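Local coordinates for CHAD domain (Ricinus communis, PDB 6QV5), which probably binds inorganic polyphosphate, as other CHAD domains do, and also binds a zinc ion, at residues Glu240-Leu254 / Ala271-Asp285. Sequence-based numbering, arbitrary orientation.
Sequences ELGRHNDLVVAGRLL and ARGYLLAQQAMRPAD
Leu254 and Leu275 cross at about a right angle in the tightly packed half of this antiparallel helix pair, part of the all-helical CHAD fold. The two helices, 224-260 and 265-281, form a helical hairpin, and their axes here run at 152°. Leu275 CD1 sits 3.8 Å from Ala250 CB and also touches Leu254 CD1, which in turn reaches Ala271 CB. Ala250 packs on helix 82-108 as well, so this apolar patch continues into the body of the protein. Next to it, Leu247 lays CD2 against Gln278 CB. Leu247 CB also meets the aliphatic part of Gln279, whose OE1 lies against exposed Val248.

The more open flank is largely polar. Arg272 CG lies against Leu254 CB before the chain reaches Gly251. There NE donates to Gly251 O at 3.2 Å, while NH1 is hydrogen-bonded to Gln269 OE1.

Past the end of helix 265-281 the contact is carried by Arg243. A bend at chi3 (58°) turns the guanidinium end-on to Arg282 O, so that NH1 and NH2 both donate to this one atom, NH1 at 2.9 Å. The His244 ring fits alongside, with CE1, at the ring edge, 3.2 Å from Gln279 O. Arg243 NH2 also forms a salt bridge with Glu240 OE2. That oxygen faces the start of helix 286-293: Asp285, the N-cap residue, donates its backbone N to it at 3.0 Å and 166°. The two donors approach Glu240 OE2 from opposite faces of the carboxylate plane.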
ATOM      1  N   GLU A 240      -8.456   1.604  10.472  1.00 74.09           N
ATOM      2  CA  GLU A 240      -9.841   2.069  10.522  1.00 73.69           C
ATOM      3  C   GLU A 240     -10.375   2.480   9.148  1.00 77.13           C
ATOM      4  O   GLU A 240     -11.435   1.993   8.746  1.00 76.87           O
ATOM      5  CB  GLU A 240     -10.017   3.185  11.574  1.00 75.04           C
ATOM      6  CG  GLU A 240     -11.437   3.725  11.732  1.00 85.84           C
ATOM      7  CD  GLU A 240     -12.553   2.749  12.063  1.00105.21           C
ATOM      8  OE1 GLU A 240     -12.296   1.747  12.770  1.00100.30           O
ATOM      9  OE2 GLU A 240     -13.698   3.000  11.622  1.00 97.97           O
ATOM     10  N   LEU A 241      -9.652   3.364   8.433  1.00 73.28           N
ATOM     11  CA  LEU A 241     -10.047   3.829   7.098  1.00 72.93           C
ATOM     12  C   LEU A 241      -9.955   2.715   6.047  1.00 76.33           C
ATOM     13  O   LEU A 241     -10.728   2.720   5.087  1.00 75.77           O
ATOM     14  CB  LEU A 241      -9.232   5.059   6.663  1.00 72.96           C
ATOM     15  CG  LEU A 241      -9.485   6.367   7.419  1.00 77.70           C
ATOM     16  CD1 LEU A 241      -8.284   7.284   7.334  1.00 77.73           C
ATOM     17  CD2 LEU A 241     -10.735   7.081   6.910  1.00 80.40           C
ATOM     18  N   GLY A 242      -9.027   1.777   6.253  1.00 72.58           N
ATOM     19  CA  GLY A 242      -8.815   0.623   5.385  1.00 72.18           C
ATOM     20  C   GLY A 242      -9.937  -0.392   5.480  1.00 75.53           C
ATOM     21  O   GLY A 242     -10.273  -1.035   4.482  1.00 75.05           O
ATOM     22  N   ARG A 243     -10.530  -0.532   6.688  1.00 71.77           N
ATOM     23  CA  ARG A 243     -11.655  -1.427   6.987  1.00 71.29           C
ATOM     24  C   ARG A 243     -12.876  -1.033   6.144  1.00 74.78           C
ATOM     25  O   ARG A 243     -13.480  -1.898   5.507  1.00 74.09           O
ATOM     26  CB  ARG A 243     -11.981  -1.386   8.495  1.00 70.96           C
ATOM     27  CG  ARG A 243     -13.229  -2.171   8.908  1.00 79.51           C
ATOM     28  CD  ARG A 243     -13.806  -1.713  10.246  1.00 85.96           C
ATOM     29  NE  ARG A 243     -14.172  -0.291  10.260  1.00 89.39           N
ATOM     30  CZ  ARG A 243     -15.331   0.201   9.830  1.00100.39           C
ATOM     31  NH1 ARG A 243     -16.262  -0.607   9.335  1.00 85.78           N
ATOM     32  NH2 ARG A 243     -15.565   1.504   9.887  1.00 85.44           N
ATOM     33  N   HIS A 244     -13.212   0.276   6.125  1.00 71.39           N
ATOM     34  CA  HIS A 244     -14.327   0.829   5.355  1.00 71.16           C
ATOM     35  C   HIS A 244     -14.030   0.781   3.854  1.00 73.83           C
ATOM     36  O   HIS A 244     -14.956   0.622   3.054  1.00 73.17           O
ATOM     37  CB  HIS A 244     -14.649   2.264   5.807  1.00 72.10           C
ATOM     38  CG  HIS A 244     -15.907   2.811   5.210  1.00 75.63           C
ATOM     39  ND1 HIS A 244     -17.135   2.620   5.818  1.00 77.48           N
ATOM     40  CD2 HIS A 244     -16.090   3.506   4.063  1.00 77.49           C
ATOM     41  CE1 HIS A 244     -18.020   3.212   5.033  1.00 76.95           C
ATOM     42  NE2 HIS A 244     -17.439   3.756   3.962  1.00 77.32           N
ATOM     43  N   ASN A 245     -12.738   0.912   3.481  1.00 69.77           N
ATOM     44  CA  ASN A 245     -12.265   0.862   2.097  1.00 69.12           C
ATOM     45  C   ASN A 245     -12.428  -0.541   1.507  1.00 72.42           C
ATOM     46  O   ASN A 245     -12.805  -0.664   0.342  1.00 71.97           O
ATOM     47  CB  ASN A 245     -10.811   1.332   2.000  1.00 68.72           C
ATOM     48  CG  ASN A 245     -10.230   1.284   0.607  1.00 88.58           C
ATOM     49  OD1 ASN A 245     -10.765   1.868  -0.343  1.00 80.51           O
ATOM     50  ND2 ASN A 245      -9.119   0.580   0.461  1.00 80.66           N
ATOM     51  N   ASP A 246     -12.154  -1.594   2.307  1.00 68.76           N
ATOM     52  CA  ASP A 246     -12.299  -2.993   1.891  1.00 68.68           C
ATOM     53  C   ASP A 246     -13.753  -3.308   1.531  1.00 72.73           C
ATOM     54  O   ASP A 246     -14.001  -4.025   0.563  1.00 72.30           O
ATOM     55  CB  ASP A 246     -11.797  -3.948   2.989  1.00 70.49           C
ATOM     56  CG  ASP A 246     -10.290  -3.981   3.190  1.00 79.86           C
ATOM     57  OD1 ASP A 246      -9.566  -3.329   2.402  1.00 79.80           O
ATOM     58  OD2 ASP A 246      -9.834  -4.660   4.133  1.00 86.53           O
ATOM     59  N   LEU A 247     -14.702  -2.728   2.290  1.00 69.56           N
ATOM     60  CA  LEU A 247     -16.148  -2.863   2.110  1.00 69.50           C
ATOM     61  C   LEU A 247     -16.605  -2.258   0.771  1.00 73.19           C
ATOM     62  O   LEU A 247     -17.374  -2.900   0.055  1.00 72.46           O
ATOM     63  CB  LEU A 247     -16.867  -2.162   3.281  1.00 69.69           C
ATOM     64  CG  LEU A 247     -17.369  -2.995   4.476  1.00 74.56           C
ATOM     65  CD1 LEU A 247     -16.258  -3.818   5.128  1.00 74.91           C
ATOM     66  CD2 LEU A 247     -17.952  -2.086   5.529  1.00 77.12           C
ATOM     67  N   VAL A 248     -16.114  -1.043   0.426  1.00 69.98           N
ATOM     68  CA  VAL A 248     -16.480  -0.351  -0.816  1.00 69.81           C
ATOM     69  C   VAL A 248     -15.812  -1.010  -2.050  1.00 72.80           C
ATOM     70  O   VAL A 248     -16.413  -1.003  -3.127  1.00 72.60           O
ATOM     71  CB  VAL A 248     -16.274   1.195  -0.742  1.00 73.98           C
ATOM     72  CG1 VAL A 248     -14.813   1.603  -0.893  1.00 73.79           C
ATOM     73  CG2 VAL A 248     -17.154   1.928  -1.752  1.00 73.92           C
ATOM     74  N   VAL A 249     -14.603  -1.602  -1.884  1.00 68.48           N
ATOM     75  CA  VAL A 249     -13.882  -2.306  -2.956  1.00 67.76           C
ATOM     76  C   VAL A 249     -14.648  -3.601  -3.275  1.00 70.75           C
ATOM     77  O   VAL A 249     -14.857  -3.916  -4.449  1.00 70.01           O
ATOM     78  CB  VAL A 249     -12.376  -2.537  -2.610  1.00 71.55           C
ATOM     79  CG1 VAL A 249     -11.727  -3.581  -3.522  1.00 71.20           C
ATOM     80  CG2 VAL A 249     -11.593  -1.227  -2.668  1.00 71.35           C
ATOM     81  N   ALA A 250     -15.117  -4.304  -2.219  1.00 66.98           N
ATOM     82  CA  ALA A 250     -15.910  -5.535  -2.299  1.00 66.64           C
ATOM     83  C   ALA A 250     -17.184  -5.335  -3.128  1.00 70.43           C
ATOM     84  O   ALA A 250     -17.485  -6.168  -3.984  1.00 69.61           O
ATOM     85  CB  ALA A 250     -16.267  -6.013  -0.904  1.00 67.27           C
ATOM     86  N   GLY A 251     -17.884  -4.223  -2.887  1.00 67.34           N
ATOM     87  CA  GLY A 251     -19.100  -3.846  -3.602  1.00 67.41           C
ATOM     88  C   GLY A 251     -18.858  -3.586  -5.075  1.00 71.62           C
ATOM     89  O   GLY A 251     -19.693  -3.939  -5.912  1.00 71.42           O
ATOM     90  N   ARG A 252     -17.697  -2.984  -5.397  1.00 68.39           N
ATOM     91  CA  ARG A 252     -17.256  -2.682  -6.760  1.00 68.23           C
ATOM     92  C   ARG A 252     -16.875  -3.981  -7.491  1.00 71.58           C
ATOM     93  O   ARG A 252     -17.288  -4.171  -8.636  1.00 71.22           O
ATOM     94  CB  ARG A 252     -16.074  -1.689  -6.725  1.00 69.01           C
ATOM     95  CG  ARG A 252     -15.535  -1.280  -8.100  1.00 80.04           C
ATOM     96  CD  ARG A 252     -14.253  -0.461  -8.018  1.00 90.94           C
ATOM     97  NE  ARG A 252     -13.149  -1.184  -7.376  1.00100.34           N
ATOM     98  CZ  ARG A 252     -12.300  -1.991  -8.007  1.00115.06           C
ATOM     99  NH1 ARG A 252     -12.418  -2.203  -9.313  1.00101.45           N
ATOM    100  NH2 ARG A 252     -11.329  -2.597  -7.336  1.00103.10           N
ATOM    101  N   LEU A 253     -16.101  -4.870  -6.824  1.00 67.85           N
ATOM    102  CA  LEU A 253     -15.655  -6.156  -7.374  1.00 67.61           C
ATOM    103  C   LEU A 253     -16.811  -7.117  -7.643  1.00 72.77           C
ATOM    104  O   LEU A 253     -16.807  -7.787  -8.676  1.00 72.47           O
ATOM    105  CB  LEU A 253     -14.608  -6.838  -6.468  1.00 67.39           C
ATOM    106  CG  LEU A 253     -13.218  -6.197  -6.353  1.00 71.58           C
ATOM    107  CD1 LEU A 253     -12.387  -6.916  -5.312  1.00 71.50           C
ATOM    108  CD2 LEU A 253     -12.475  -6.202  -7.684  1.00 73.50           C
ATOM    109  N   LEU A 254     -17.793  -7.187  -6.719  1.00 70.50           N
ATOM    110  CA  LEU A 254     -18.958  -8.063  -6.861  1.00 70.83           C
ATOM    111  C   LEU A 254     -19.913  -7.594  -7.958  1.00 76.55           C
ATOM    112  O   LEU A 254     -20.412  -8.432  -8.707  1.00 76.28           O
ATOM    113  CB  LEU A 254     -19.690  -8.273  -5.525  1.00 70.80           C
ATOM    114  CG  LEU A 254     -18.978  -9.139  -4.476  1.00 75.33           C
ATOM    115  CD1 LEU A 254     -19.545  -8.893  -3.095  1.00 75.35           C
ATOM    116  CD2 LEU A 254     -19.042 -10.624  -4.824  1.00 77.74           C
ATOM    117  N   ALA A 271     -24.793 -10.470  -1.051  1.00 71.91           N
ATOM    118  CA  ALA A 271     -23.511 -10.068  -0.479  1.00 71.16           C
ATOM    119  C   ALA A 271     -23.345  -8.551  -0.572  1.00 74.16           C
ATOM    120  O   ALA A 271     -22.909  -7.932   0.397  1.00 73.37           O
ATOM    121  CB  ALA A 271     -22.371 -10.769  -1.202  1.00 71.90           C
ATOM    122  N   ARG A 272     -23.732  -7.954  -1.721  1.00 70.57           N
ATOM    123  CA  ARG A 272     -23.662  -6.513  -1.978  1.00 70.26           C
ATOM    124  C   ARG A 272     -24.589  -5.728  -1.055  1.00 74.25           C
ATOM    125  O   ARG A 272     -24.209  -4.658  -0.584  1.00 74.00           O
ATOM    126  CB  ARG A 272     -23.958  -6.192  -3.451  1.00 69.84           C
ATOM    127  CG  ARG A 272     -22.777  -6.465  -4.379  1.00 77.28           C
ATOM    128  CD  ARG A 272     -22.978  -5.898  -5.772  1.00 82.58           C
ATOM    129  NE  ARG A 272     -22.865  -4.437  -5.793  1.00 89.15           N
ATOM    130  CZ  ARG A 272     -23.876  -3.607  -6.026  1.00103.59           C
ATOM    131  NH1 ARG A 272     -25.091  -4.080  -6.275  1.00 91.05           N
ATOM    132  NH2 ARG A 272     -23.679  -2.295  -6.016  1.00 90.47           N
ATOM    133  N   GLY A 273     -25.776  -6.280  -0.792  1.00 71.05           N
ATOM    134  CA  GLY A 273     -26.761  -5.696   0.109  1.00 70.85           C
ATOM    135  C   GLY A 273     -26.251  -5.663   1.535  1.00 75.09           C
ATOM    136  O   GLY A 273     -26.367  -4.637   2.211  1.00 74.36           O
ATOM    137  N   TYR A 274     -25.628  -6.780   1.973  1.00 72.49           N
ATOM    138  CA  TYR A 274     -25.028  -6.961   3.298  1.00 72.83           C
ATOM    139  C   TYR A 274     -23.863  -5.994   3.521  1.00 77.13           C
ATOM    140  O   TYR A 274     -23.762  -5.403   4.597  1.00 76.48           O
ATOM    141  CB  TYR A 274     -24.556  -8.419   3.482  1.00 74.27           C
ATOM    142  CG  TYR A 274     -24.312  -8.825   4.922  1.00 76.50           C
ATOM    143  CD1 TYR A 274     -25.256  -9.570   5.626  1.00 78.69           C
ATOM    144  CD2 TYR A 274     -23.120  -8.504   5.569  1.00 77.25           C
ATOM    145  CE1 TYR A 274     -25.030  -9.963   6.946  1.00 79.92           C
ATOM    146  CE2 TYR A 274     -22.888  -8.883   6.890  1.00 78.19           C
ATOM    147  CZ  TYR A 274     -23.845  -9.614   7.574  1.00 87.00           C
ATOM    148  OH  TYR A 274     -23.617  -9.992   8.874  1.00 89.88           O
ATOM    149  N   LEU A 275     -22.989  -5.843   2.510  1.00 74.37           N
ATOM    150  CA  LEU A 275     -21.814  -4.975   2.579  1.00 74.57           C
ATOM    151  C   LEU A 275     -22.157  -3.487   2.509  1.00 79.62           C
ATOM    152  O   LEU A 275     -21.498  -2.693   3.182  1.00 78.93           O
ATOM    153  CB  LEU A 275     -20.767  -5.363   1.523  1.00 74.57           C
ATOM    154  CG  LEU A 275     -20.116  -6.740   1.704  1.00 79.14           C
ATOM    155  CD1 LEU A 275     -19.558  -7.255   0.401  1.00 79.16           C
ATOM    156  CD2 LEU A 275     -19.050  -6.721   2.783  1.00 81.69           C
ATOM    157  N   LEU A 276     -23.193  -3.111   1.725  1.00 77.51           N
ATOM    158  CA  LEU A 276     -23.655  -1.721   1.597  1.00 77.97           C
ATOM    159  C   LEU A 276     -24.224  -1.232   2.930  1.00 82.58           C
ATOM    160  O   LEU A 276     -24.050  -0.062   3.275  1.00 82.51           O
ATOM    161  CB  LEU A 276     -24.713  -1.590   0.488  1.00 78.22           C
ATOM    162  CG  LEU A 276     -24.987  -0.172  -0.015  1.00 83.27           C
ATOM    163  CD1 LEU A 276     -24.124   0.159  -1.228  1.00 83.55           C
ATOM    164  CD2 LEU A 276     -26.450   0.006  -0.352  1.00 85.92           C
ATOM    165  N   ALA A 277     -24.893  -2.136   3.676  1.00 79.30           N
ATOM    166  CA  ALA A 277     -25.454  -1.850   4.992  1.00 79.28           C
ATOM    167  C   ALA A 277     -24.331  -1.675   6.016  1.00 83.77           C
ATOM    168  O   ALA A 277     -24.404  -0.758   6.828  1.00 83.10           O
ATOM    169  CB  ALA A 277     -26.397  -2.961   5.418  1.00 79.99           C
ATOM    170  N   GLN A 278     -23.271  -2.514   5.940  1.00 81.07           N
ATOM    171  CA  GLN A 278     -22.095  -2.449   6.818  1.00 81.36           C
ATOM    172  C   GLN A 278     -21.342  -1.119   6.657  1.00 86.53           C
ATOM    173  O   GLN A 278     -20.742  -0.642   7.620  1.00 86.00           O
ATOM    174  CB  GLN A 278     -21.154  -3.638   6.571  1.00 82.74           C
ATOM    175  CG  GLN A 278     -21.603  -4.938   7.230  1.00 98.49           C
ATOM    176  CD  GLN A 278     -20.575  -6.032   7.070  1.00119.30           C
ATOM    177  OE1 GLN A 278     -20.327  -6.535   5.968  1.00114.91           O
ATOM    178  NE2 GLN A 278     -19.956  -6.430   8.169  1.00112.78           N
ATOM    179  N   GLN A 279     -21.396  -0.521   5.445  1.00 84.19           N
ATOM    180  CA  GLN A 279     -20.796   0.774   5.110  1.00 84.43           C
ATOM    181  C   GLN A 279     -21.562   1.910   5.802  1.00 90.29           C
ATOM    182  O   GLN A 279     -20.950   2.898   6.208  1.00 89.96           O
ATOM    183  CB  GLN A 279     -20.815   1.001   3.588  1.00 85.56           C
ATOM    184  CG  GLN A 279     -19.750   0.229   2.819  1.00 96.81           C
ATOM    185  CD  GLN A 279     -19.892   0.389   1.323  1.00113.54           C
ATOM    186  OE1 GLN A 279     -19.807   1.494   0.773  1.00108.27           O
ATOM    187  NE2 GLN A 279     -20.100  -0.718   0.627  1.00105.35           N
ATOM    188  N   ALA A 280     -22.899   1.769   5.921  1.00 88.44           N
ATOM    189  CA  ALA A 280     -23.785   2.757   6.541  1.00 88.99           C
ATOM    190  C   ALA A 280     -23.893   2.600   8.062  1.00 94.66           C
ATOM    191  O   ALA A 280     -23.943   3.608   8.770  1.00 94.42           O
ATOM    192  CB  ALA A 280     -25.166   2.693   5.905  1.00 89.72           C
ATOM    193  N   MET A 281     -23.949   1.347   8.560  1.00 92.58           N
ATOM    194  CA  MET A 281     -24.060   1.033   9.990  1.00 93.10           C
ATOM    195  C   MET A 281     -22.724   1.224  10.698  1.00 96.87           C
ATOM    196  O   MET A 281     -22.694   1.768  11.804  1.00 96.47           O
ATOM    197  CB  MET A 281     -24.589  -0.397  10.224  1.00 95.82           C
ATOM    198  CG  MET A 281     -25.970  -0.673   9.640  1.00100.02           C
ATOM    199  SD  MET A 281     -27.282   0.422  10.221  1.00104.88           S
ATOM    200  CE  MET A 281     -28.073   0.801   8.674  1.00101.74           C
ATOM    201  N   ARG A 282     -21.621   0.781  10.062  1.00 93.35           N
ATOM    202  CA  ARG A 282     -20.269   0.917  10.603  1.00 93.03           C
ATOM    203  C   ARG A 282     -19.386   1.769   9.664  1.00 95.85           C
ATOM    204  O   ARG A 282     -18.520   1.216   8.979  1.00 95.42           O
ATOM    205  CB  ARG A 282     -19.633  -0.460  10.891  1.00 94.18           C
ATOM    206  CG  ARG A 282     -20.279  -1.226  12.045  1.00108.04           C
ATOM    207  CD  ARG A 282     -19.403  -2.361  12.554  1.00122.00           C
ATOM    208  NE  ARG A 282     -19.269  -3.452  11.583  1.00132.91           N
ATOM    209  CZ  ARG A 282     -18.567  -4.563  11.790  1.00148.16           C
ATOM    210  NH1 ARG A 282     -17.929  -4.750  12.939  1.00137.02           N
ATOM    211  NH2 ARG A 282     -18.501  -5.497  10.851  1.00134.08           N
ATOM    212  N   PRO A 283     -19.581   3.112   9.592  1.00 91.83           N
ATOM    213  CA  PRO A 283     -18.706   3.915   8.722  1.00 91.37           C
ATOM    214  C   PRO A 283     -17.361   4.194   9.395  1.00 94.25           C
ATOM    215  O   PRO A 283     -17.193   3.866  10.574  1.00 93.44           O
ATOM    216  CB  PRO A 283     -19.519   5.190   8.481  1.00 93.18           C
ATOM    217  CG  PRO A 283     -20.410   5.314   9.673  1.00 97.75           C
ATOM    218  CD  PRO A 283     -20.532   3.968  10.337  1.00 93.35           C
ATOM    219  N   ALA A 284     -16.398   4.777   8.650  1.00 90.58           N
ATOM    220  CA  ALA A 284     -15.080   5.115   9.191  1.00 90.28           C
ATOM    221  C   ALA A 284     -15.273   6.128  10.322  1.00 93.91           C
ATOM    222  O   ALA A 284     -15.735   7.246  10.075  1.00 93.29           O
ATOM    223  CB  ALA A 284     -14.189   5.688   8.095  1.00 90.97           C
ATOM    224  N   ASP A 285     -15.027   5.689  11.576  1.00 90.60           N
ATOM    225  CA  ASP A 285     -15.208   6.518  12.770  1.00 90.59           C
ATOM    226  C   ASP A 285     -14.211   7.672  12.786  1.00 93.84           C
ATOM    227  O   ASP A 285     -13.111   7.550  13.333  1.00 93.34           O
ATOM    228  CB  ASP A 285     -15.152   5.676  14.063  1.00 92.67           C
ATOM    229  CG  ASP A 285     -15.685   6.362  15.313  1.00105.06           C
ATOM    230  OD1 ASP A 285     -16.322   7.435  15.184  1.00105.99           O
ATOM    231  OD2 ASP A 285     -15.486   5.815  16.418  1.00112.37           O
TER